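Local coordinates for protein probable translation initiation factor eIF-2B subunit gamma (Schizosaccharomyces pombe, PDB 5B04) that acts as a component of the eIF2B complex, which catalyses the exchange of GDP for GTP on the gamma subunit of the translation initiation factor eIF2, at residues Arg164-Ser169 with Ala314-Ile319; Ser203-Ala208 with Ile267-Lys272. The protein carries 3 engineered substitutions. All coordinates share one frame; numbering follows the deposited sequence.

In the fold
Interactions 1 and 2 lie about 11 Å apart, centre to centre, and both reach the large mixed sheet of the nucleotidyl transferase-like domain. Along the chain, both segments of interaction 2 (203-208, then 267-272) fall between Arg-164-Ser-169 and Ala-314-Ile-319 of interaction 1. Strand 315-319 joins the two: it pairs in parallel with strand 170-176, which follows the first segment, while its backbone also bonds to Ser-203 and Leu-205, through Gly-317 N to Ser-203 O and Leu-205 N to Lys-315 O. A late strand thus returns to the domain between much earlier elements, placed between strand 170-176 and the 203-205 backbone, with the 267-272 loop packed on the 196-207 hairpin.

Interaction 1: Arg164-Ser169 with Ala314-Ile319; sequences RLDNPS and AKDGII
Asp-166 and Asp-316 both turn CG away from their own carbonyl carbon, to the side of the backbone N (chi1 -54° for Asp-166 and much the same for Asp-316), and these torsions bring their carboxylates together between the end of helix 156-166 and strand 315-319. The setting is a helix-to-strand turn in the mixed sheet of a domain of the nucleotidyl transferase family: after Asp-166 the chain leaves the helix at Asn-167, which has positive phi, and passes through Pro-168 and Ser-169 into strand 170-176, the parallel neighbour of 315-319. Asp-166 OD2 and Asp-316 OD2 are 3.3 Å apart, with the carboxylate planes turned 37° from each other. Two acceptors so placed would probably oppose each other if left alone, but Lys-162 NZ forms a salt bridge to each of these oxygens. Its positive charge probably offsets the two negative ones and links the last turn of the helix to the strand. Asp-316 OD2 also receives a weak hydrogen bond from Ser-203 OG, and this brings the 203-208 segment to the same cluster. Beside the acids, Pro-168 turns its CB to the start of the 314-319 segment, 3.6 Å from Ala-314 O and 4.1 Å from Asp-316 OD1. The backbones meet one residue further on, where Ser-169 N donates to Ala-314 O over 2.8 Å in a bond noticeably bent at the hydrogen (138°). From here the pairing continues up the strand, since the backbone of Asp-316 bonds to Ala-170 and Ala-172. The side chain of Ser-169, packed on Trp-248 and Ile-313, adds a return contact: its OG takes a weak hydrogen bond from Ala-314 N at 3.4 Å.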
ATOM      1  N   ARG E 164      45.389  -8.670 -17.192  1.00 74.65           N
ATOM      2  CA  ARG E 164      44.387  -7.887 -17.905  1.00 74.45           C
ATOM      3  C   ARG E 164      43.733  -6.861 -16.986  1.00 75.06           C
ATOM      4  O   ARG E 164      43.618  -5.685 -17.331  1.00 92.93           O
ATOM      5  CB  ARG E 164      43.318  -8.801 -18.506  1.00 63.74           C
ATOM      6  CG  ARG E 164      43.793  -9.654 -19.671  1.00 59.24           C
ATOM      7  CD  ARG E 164      42.882 -10.858 -19.866  1.00 66.12           C
ATOM      8  NE  ARG E 164      43.202 -11.608 -21.078  1.00 59.65           N
ATOM      9  CZ  ARG E 164      42.787 -12.847 -21.321  1.00 71.43           C
ATOM     10  NH1 ARG E 164      42.042 -13.485 -20.429  1.00 64.87           N
ATOM     11  NH2 ARG E 164      43.123 -13.453 -22.451  1.00 78.27           N
ATOM     12  N   LEU E 165      43.316  -7.316 -15.810  1.00 70.15           N
ATOM     13  CA  LEU E 165      42.551  -6.488 -14.884  1.00 73.85           C
ATOM     14  C   LEU E 165      43.397  -5.418 -14.198  1.00 65.68           C
ATOM     15  O   LEU E 165      42.948  -4.287 -14.017  1.00 76.50           O
ATOM     16  CB  LEU E 165      41.880  -7.369 -13.828  1.00 69.29           C
ATOM     17  CG  LEU E 165      40.961  -6.664 -12.831  1.00 57.41           C
ATOM     18  CD1 LEU E 165      39.843  -5.938 -13.561  1.00 66.55           C
ATOM     19  CD2 LEU E 165      40.395  -7.661 -11.830  1.00 64.73           C
ATOM     20  N   ASP E 166      44.618  -5.775 -13.814  1.00 75.14           N
ATOM     21  CA  ASP E 166      45.481  -4.858 -13.077  1.00 78.72           C
ATOM     22  C   ASP E 166      46.233  -3.911 -14.007  1.00 59.15           C
ATOM     23  O   ASP E 166      46.692  -2.850 -13.583  1.00 73.78           O
ATOM     24  CB  ASP E 166      46.477  -5.637 -12.216  1.00 79.05           C
ATOM     25  CG  ASP E 166      45.799  -6.639 -11.301  1.00 83.80           C
ATOM     26  OD1 ASP E 166      44.579  -6.504 -11.069  1.00 89.30           O
ATOM     27  OD2 ASP E 166      46.486  -7.563 -10.817  1.00 89.20           O
ATOM     28  N   ASN E 167      46.344  -4.304 -15.272  1.00 64.20           N
ATOM     29  CA  ASN E 167      47.137  -3.577 -16.263  1.00 72.46           C
ATOM     30  C   ASN E 167      48.538  -3.196 -15.771  1.00 74.78           C
ATOM     31  O   ASN E 167      48.925  -2.031 -15.855  1.00 79.31           O
ATOM     32  CB  ASN E 167      46.392  -2.313 -16.704  1.00 73.55           C
ATOM     33  CG  ASN E 167      46.851  -1.807 -18.059  1.00 94.47           C
ATOM     34  OD1 ASN E 167      47.003  -2.581 -19.004  1.00109.55           O
ATOM     35  ND2 ASN E 167      47.079  -0.502 -18.158  1.00 81.74           N
ATOM     36  N   PRO E 168      49.307  -4.173 -15.256  1.00 76.14           N
ATOM     37  CA  PRO E 168      50.625  -3.799 -14.741  1.00 63.38           C
ATOM     38  C   PRO E 168      51.683  -3.810 -15.833  1.00 68.46           C
ATOM     39  O   PRO E 168      51.437  -4.329 -16.923  1.00 80.72           O
ATOM     40  CB  PRO E 168      50.902  -4.885 -13.707  1.00 76.09           C
ATOM     41  CG  PRO E 168      50.269  -6.100 -14.308  1.00 71.92           C
ATOM     42  CD  PRO E 168      49.067  -5.621 -15.104  1.00 68.85           C
ATOM     43  N   SER E 169      52.849  -3.244 -15.544  1.00 67.25           N
ATOM     44  CA  SER E 169      53.963  -3.295 -16.478  1.00 65.92           C
ATOM     45  C   SER E 169      54.475  -4.724 -16.585  1.00 70.15           C
ATOM     46  O   SER E 169      54.976  -5.142 -17.629  1.00 73.32           O
ATOM     47  CB  SER E 169      55.081  -2.353 -16.038  1.00 71.11           C
ATOM     48  OG  SER E 169      54.594  -1.030 -15.900  1.00 81.88           O
ATOM     49  N   ALA E 314      54.216  -0.257 -12.617  1.00 96.66           N
ATOM     50  CA  ALA E 314      53.729  -1.128 -11.550  1.00 91.31           C
ATOM     51  C   ALA E 314      53.983  -2.600 -11.850  1.00 98.67           C
ATOM     52  O   ALA E 314      53.918  -3.031 -13.002  1.00 90.05           O
ATOM     53  CB  ALA E 314      52.242  -0.895 -11.315  1.00 82.87           C
ATOM     54  N   LYS E 315      54.264  -3.370 -10.803  1.00105.38           N
ATOM     55  CA  LYS E 315      54.465  -4.805 -10.949  1.00 84.34           C
ATOM     56  C   LYS E 315      53.820  -5.596  -9.830  1.00 83.16           C
ATOM     57  O   LYS E 315      53.953  -5.261  -8.653  1.00 85.67           O
ATOM     58  CB  LYS E 315      55.946  -5.128 -11.016  1.00 68.03           C
ATOM     59  CG  LYS E 315      56.493  -4.939 -12.393  1.00102.57           C
ATOM     60  CD  LYS E 315      57.961  -4.737 -12.332  1.00112.00           C
ATOM     61  CE  LYS E 315      58.638  -5.942 -11.748  1.00130.80           C
ATOM     62  NZ  LYS E 315      59.763  -6.269 -12.634  1.00156.48           N
ATOM     63  N   ASP E 316      53.120  -6.655 -10.214  1.00 78.35           N
ATOM     64  CA  ASP E 316      52.361  -7.451  -9.267  1.00 77.12           C
ATOM     65  C   ASP E 316      52.883  -8.875  -9.181  1.00 71.28           C
ATOM     66  O   ASP E 316      53.369  -9.435 -10.164  1.00 70.97           O
ATOM     67  CB  ASP E 316      50.881  -7.465  -9.653  1.00 83.92           C
ATOM     68  CG  ASP E 316      50.218  -6.115  -9.470  1.00 87.65           C
ATOM     69  OD1 ASP E 316      50.914  -5.084  -9.579  1.00 79.30           O
ATOM     70  OD2 ASP E 316      48.995  -6.084  -9.220  1.00 94.81           O
ATOM     71  N   GLY E 317      52.782  -9.452  -7.990  1.00 71.62           N
ATOM     72  CA  GLY E 317      53.105 -10.847  -7.792  1.00 62.34           C
ATOM     73  C   GLY E 317      51.830 -11.628  -7.554  1.00 67.33           C
ATOM     74  O   GLY E 317      50.846 -11.086  -7.051  1.00 66.26           O
ATOM     75  N   ILE E 318      51.838 -12.898  -7.933  1.00 64.64           N
ATOM     76  CA  ILE E 318      50.709 -13.774  -7.659  1.00 60.78           C
ATOM     77  C   ILE E 318      51.217 -15.105  -7.121  1.00 69.63           C
ATOM     78  O   ILE E 318      52.104 -15.731  -7.701  1.00 72.00           O
ATOM     79  CB  ILE E 318      49.835 -13.993  -8.914  1.00 58.84           C
ATOM     80  CG1 ILE E 318      48.777 -15.068  -8.656  1.00 64.83           C
ATOM     81  CG2 ILE E 318      50.689 -14.351 -10.115  1.00 75.98           C
ATOM     82  CD1 ILE E 318      47.897 -15.355  -9.853  1.00 67.82           C
ATOM     83  N   ILE E 319      50.621 -15.576  -6.043  1.00 66.93           N
ATOM     84  CA  ILE E 319      51.072 -16.772  -5.389  1.00 64.08           C
ATOM     85  C   ILE E 319      50.004 -17.823  -5.450  1.00 66.98           C
ATOM     86  O   ILE E 319      48.878 -17.564  -5.137  1.00 82.08           O
ATOM     87  CB  ILE E 319      51.371 -16.470  -3.932  1.00 64.86           C
ATOM     88  CG1 ILE E 319      52.539 -15.515  -3.845  1.00 63.95           C
ATOM     89  CG2 ILE E 319      51.730 -17.732  -3.185  1.00 69.15           C
ATOM     90  CD1 ILE E 319      52.172 -14.149  -3.348  1.00 56.15           C
TER

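Interaction 2: Ser203-Ala208 with Ile267-Lys272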
ATOM      1  N   SER E 203      48.575  -6.204  -4.079  1.00101.92           N
ATOM      2  CA  SER E 203      49.277  -7.361  -4.642  1.00 97.42           C
ATOM      3  C   SER E 203      50.487  -6.933  -5.470  1.00 87.11           C
ATOM      4  O   SER E 203      50.966  -7.683  -6.321  1.00 88.87           O
ATOM      5  CB  SER E 203      48.334  -8.217  -5.495  1.00 89.17           C
ATOM      6  OG  SER E 203      47.946  -7.539  -6.678  1.00 93.24           O
ATOM      7  N   ARG E 204      50.975  -5.724  -5.213  1.00 81.55           N
ATOM      8  CA  ARG E 204      52.100  -5.177  -5.955  1.00 88.15           C
ATOM      9  C   ARG E 204      53.423  -5.559  -5.314  1.00100.25           C
ATOM     10  O   ARG E 204      53.612  -5.405  -4.107  1.00110.42           O
ATOM     11  CB  ARG E 204      51.994  -3.655  -6.057  1.00 91.63           C
ATOM     12  CG  ARG E 204      50.851  -3.154  -6.923  1.00106.03           C
ATOM     13  CD  ARG E 204      51.078  -1.701  -7.301  1.00 94.39           C
ATOM     14  NE  ARG E 204      52.483  -1.332  -7.148  1.00113.33           N
ATOM     15  CZ  ARG E 204      52.924  -0.085  -7.020  1.00119.46           C
ATOM     16  NH1 ARG E 204      52.070   0.929  -7.023  1.00100.54           N
ATOM     17  NH2 ARG E 204      54.223   0.148  -6.885  1.00126.78           N
ATOM     18  N   LEU E 205      54.337  -6.055  -6.137  1.00 88.85           N
ATOM     19  CA  LEU E 205      55.656  -6.453  -5.674  1.00 83.46           C
ATOM     20  C   LEU E 205      56.450  -5.248  -5.177  1.00 88.44           C
ATOM     21  O   LEU E 205      56.452  -4.194  -5.813  1.00 97.35           O
ATOM     22  CB  LEU E 205      56.408  -7.155  -6.797  1.00 83.20           C
ATOM     23  CG  LEU E 205      57.753  -7.761  -6.421  1.00 85.67           C
ATOM     24  CD1 LEU E 205      57.620  -9.250  -6.140  1.00 72.48           C
ATOM     25  CD2 LEU E 205      58.722  -7.495  -7.536  1.00 79.98           C
ATOM     26  N   LEU E 206      57.124  -5.407  -4.042  1.00 93.73           N
ATOM     27  CA  LEU E 206      57.871  -4.304  -3.443  1.00 98.56           C
ATOM     28  C   LEU E 206      59.348  -4.639  -3.243  1.00 97.04           C
ATOM     29  O   LEU E 206      60.219  -3.829  -3.562  1.00 86.12           O
ATOM     30  CB  LEU E 206      57.236  -3.898  -2.114  1.00102.17           C
ATOM     31  CG  LEU E 206      55.966  -3.060  -2.271  1.00 94.95           C
ATOM     32  CD1 LEU E 206      55.311  -2.803  -0.928  1.00 95.69           C
ATOM     33  CD2 LEU E 206      56.288  -1.748  -2.970  1.00 85.14           C
ATOM     34  N   TYR E 207      59.631  -5.824  -2.712  1.00107.39           N
ATOM     35  CA  TYR E 207      61.010  -6.290  -2.604  1.00 91.66           C
ATOM     36  C   TYR E 207      61.136  -7.672  -3.232  1.00 96.83           C
ATOM     37  O   TYR E 207      60.255  -8.515  -3.067  1.00103.97           O
ATOM     38  CB  TYR E 207      61.472  -6.323  -1.148  1.00 82.35           C
ATOM     39  CG  TYR E 207      62.976  -6.312  -1.004  1.00112.36           C
ATOM     40  CD1 TYR E 207      63.719  -7.473  -1.172  1.00117.90           C
ATOM     41  CD2 TYR E 207      63.656  -5.137  -0.711  1.00122.47           C
ATOM     42  CE1 TYR E 207      65.092  -7.466  -1.050  1.00113.54           C
ATOM     43  CE2 TYR E 207      65.032  -5.120  -0.584  1.00128.66           C
ATOM     44  CZ  TYR E 207      65.745  -6.287  -0.755  1.00122.56           C
ATOM     45  OH  TYR E 207      67.115  -6.276  -0.630  1.00119.85           O
ATOM     46  N   ALA E 208      62.230  -7.908  -3.949  1.00 92.07           N
ATOM     47  CA  ALA E 208      62.367  -9.156  -4.689  1.00105.65           C
ATOM     48  C   ALA E 208      63.803  -9.659  -4.817  1.00117.86           C
ATOM     49  O   ALA E 208      64.046 -10.677  -5.466  1.00118.89           O
ATOM     50  CB  ALA E 208      61.758  -8.997  -6.060  1.00104.39           C
ATOM     51  N   ILE E 267      64.034  -6.900 -10.799  1.00119.83           N
ATOM     52  CA  ILE E 267      64.219  -5.936  -9.749  1.00109.79           C
ATOM     53  C   ILE E 267      64.311  -4.493 -10.179  1.00119.53           C
ATOM     54  O   ILE E 267      63.673  -3.620  -9.598  1.00119.19           O
ATOM     55  CB  ILE E 267      65.512  -6.240  -9.003  1.00110.36           C
ATOM     56  CG1 ILE E 267      65.820  -7.735  -8.994  1.00116.61           C
ATOM     57  CG2 ILE E 267      65.402  -5.718  -7.590  1.00125.35           C
ATOM     58  CD1 ILE E 267      64.606  -8.612  -8.834  1.00107.88           C
ATOM     59  N   PRO E 268      65.155  -4.265 -11.273  1.00132.94           N
ATOM     60  CA  PRO E 268      65.279  -2.840 -11.612  1.00127.82           C
ATOM     61  C   PRO E 268      64.126  -2.395 -12.481  1.00117.18           C
ATOM     62  O   PRO E 268      64.257  -2.102 -13.662  1.00121.42           O
ATOM     63  CB  PRO E 268      66.568  -2.795 -12.423  1.00143.99           C
ATOM     64  CG  PRO E 268      66.596  -4.131 -13.046  1.00139.52           C
ATOM     65  CD  PRO E 268      66.050  -4.923 -11.911  1.00139.88           C
ATOM     66  N   TYR E 269      62.971  -2.344 -11.855  1.00115.53           N
ATOM     67  CA  TYR E 269      61.789  -1.764 -12.448  1.00110.99           C
ATOM     68  C   TYR E 269      61.732  -0.354 -11.883  1.00124.46           C
ATOM     69  O   TYR E 269      61.109   0.561 -12.401  1.00136.13           O
ATOM     70  CB  TYR E 269      60.591  -2.524 -11.932  1.00101.56           C
ATOM     71  CG  TYR E 269      60.703  -2.781 -10.462  1.00107.44           C
ATOM     72  CD1 TYR E 269      60.812  -1.742  -9.571  1.00107.74           C
ATOM     73  CD2 TYR E 269      60.768  -4.056  -9.980  1.00118.24           C
ATOM     74  CE1 TYR E 269      60.940  -1.967  -8.229  1.00104.83           C
ATOM     75  CE2 TYR E 269      60.897  -4.294  -8.641  1.00111.74           C
ATOM     76  CZ  TYR E 269      60.983  -3.245  -7.779  1.00107.68           C
ATOM     77  OH  TYR E 269      61.107  -3.496  -6.451  1.00117.11           O
ATOM     78  N   LEU E 270      62.472  -0.202 -10.815  1.00129.65           N
ATOM     79  CA  LEU E 270      62.170   0.585  -9.646  1.00132.34           C
ATOM     80  C   LEU E 270      61.161   1.679  -9.872  1.00127.74           C
ATOM     81  O   LEU E 270      61.197   2.413 -10.843  1.00111.84           O
ATOM     82  CB  LEU E 270      63.435   1.137  -9.019  1.00129.33           C
ATOM     83  CG  LEU E 270      64.221   0.054  -8.293  1.00114.75           C
ATOM     84  CD1 LEU E 270      65.379   0.670  -7.529  1.00 99.49           C
ATOM     85  CD2 LEU E 270      63.297  -0.718  -7.371  1.00103.79           C
ATOM     86  N   VAL E 271      60.230   1.713  -8.937  1.00132.99           N
ATOM     87  CA  VAL E 271      59.051   2.537  -8.995  1.00127.39           C
ATOM     88  C   VAL E 271      59.230   3.726  -8.089  1.00134.74           C
ATOM     89  O   VAL E 271      58.333   4.540  -7.960  1.00130.82           O
ATOM     90  CB  VAL E 271      57.845   1.757  -8.460  1.00123.73           C
ATOM     91  CG1 VAL E 271      56.554   2.413  -8.892  1.00118.18           C
ATOM     92  CG2 VAL E 271      57.899   0.298  -8.875  1.00107.05           C
ATOM     93  N   LYS E 272      60.405   3.854  -7.490  1.00144.12           N
ATOM     94  CA  LYS E 272      60.532   4.839  -6.448  1.00136.15           C
ATOM     95  C   LYS E 272      61.851   5.584  -6.405  1.00143.51           C
ATOM     96  O   LYS E 272      62.887   5.053  -6.781  1.00146.44           O
ATOM     97  CB  LYS E 272      60.255   4.122  -5.134  1.00124.21           C
ATOM     98  CG  LYS E 272      58.847   3.540  -5.085  1.00134.05           C
ATOM     99  CD  LYS E 272      57.794   4.641  -5.137  1.00129.79           C
ATOM    100  CE  LYS E 272      56.340   4.186  -5.022  1.00123.62           C
ATOM    101  NZ  LYS E 272      55.275   5.221  -5.089  1.00124.97           N
TER
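Tyr-269 OH comes within 3.0 Å of Leu-206 O, the closest polar approach between strand 204-207 and the 267-272 loop, and the carbonyl oxygen sits at the ring's edge near its plane. Strand 204-207 forms an antiparallel hairpin with strand 196-199 that is interrupted by two bulges: a G1 bulge where Ser-203 and Arg-204 face Glu-199, and a classic bulge where Leu-206 and Tyr-207 face Gly-197. The loop lies against this irregular hairpin without pairing to it. Tyr-269 is the main bridging side chain. Its CG is held between the backbone N and the carbonyl carbon (chi1 43°), which directs the ring from the loop to the strand, and one ring face is backed near its rim by the carbonyl carbon of Ile-267. The Leu-205 side chain runs roughly perpendicular to that of Tyr-269, its CD2 meeting the ring obliquely, 4.0 Å from Tyr-269 CE2, and the same leucine also packs on Leu-266 and Ile-196. Across the inverse gamma turn centred on Pro-268 from Tyr-269, Ile-267 sets its CD1 4.0 Å from Ala-208 CB, just past the end of the strand. At the far end, the Arg-204 chain bends at chi3 (20°) and carries NH2 to 3.8 Å from Val-271 CG1, a methyl approaching the guanidinium obliquely. Arg-204 also packs on Asp-316, and Tyr-269 on Lys-315, so strand 315-319 borders both groups. Arg-204 NH2 and Lys-272 NZ, 5.5 Å apart, carry like charges and would be expected to add no attraction. With no salt bridge across the segments, methyl and ring packing probably makes up much of the contact, beside the polar approach of Tyr-269 OH to Leu-206 O.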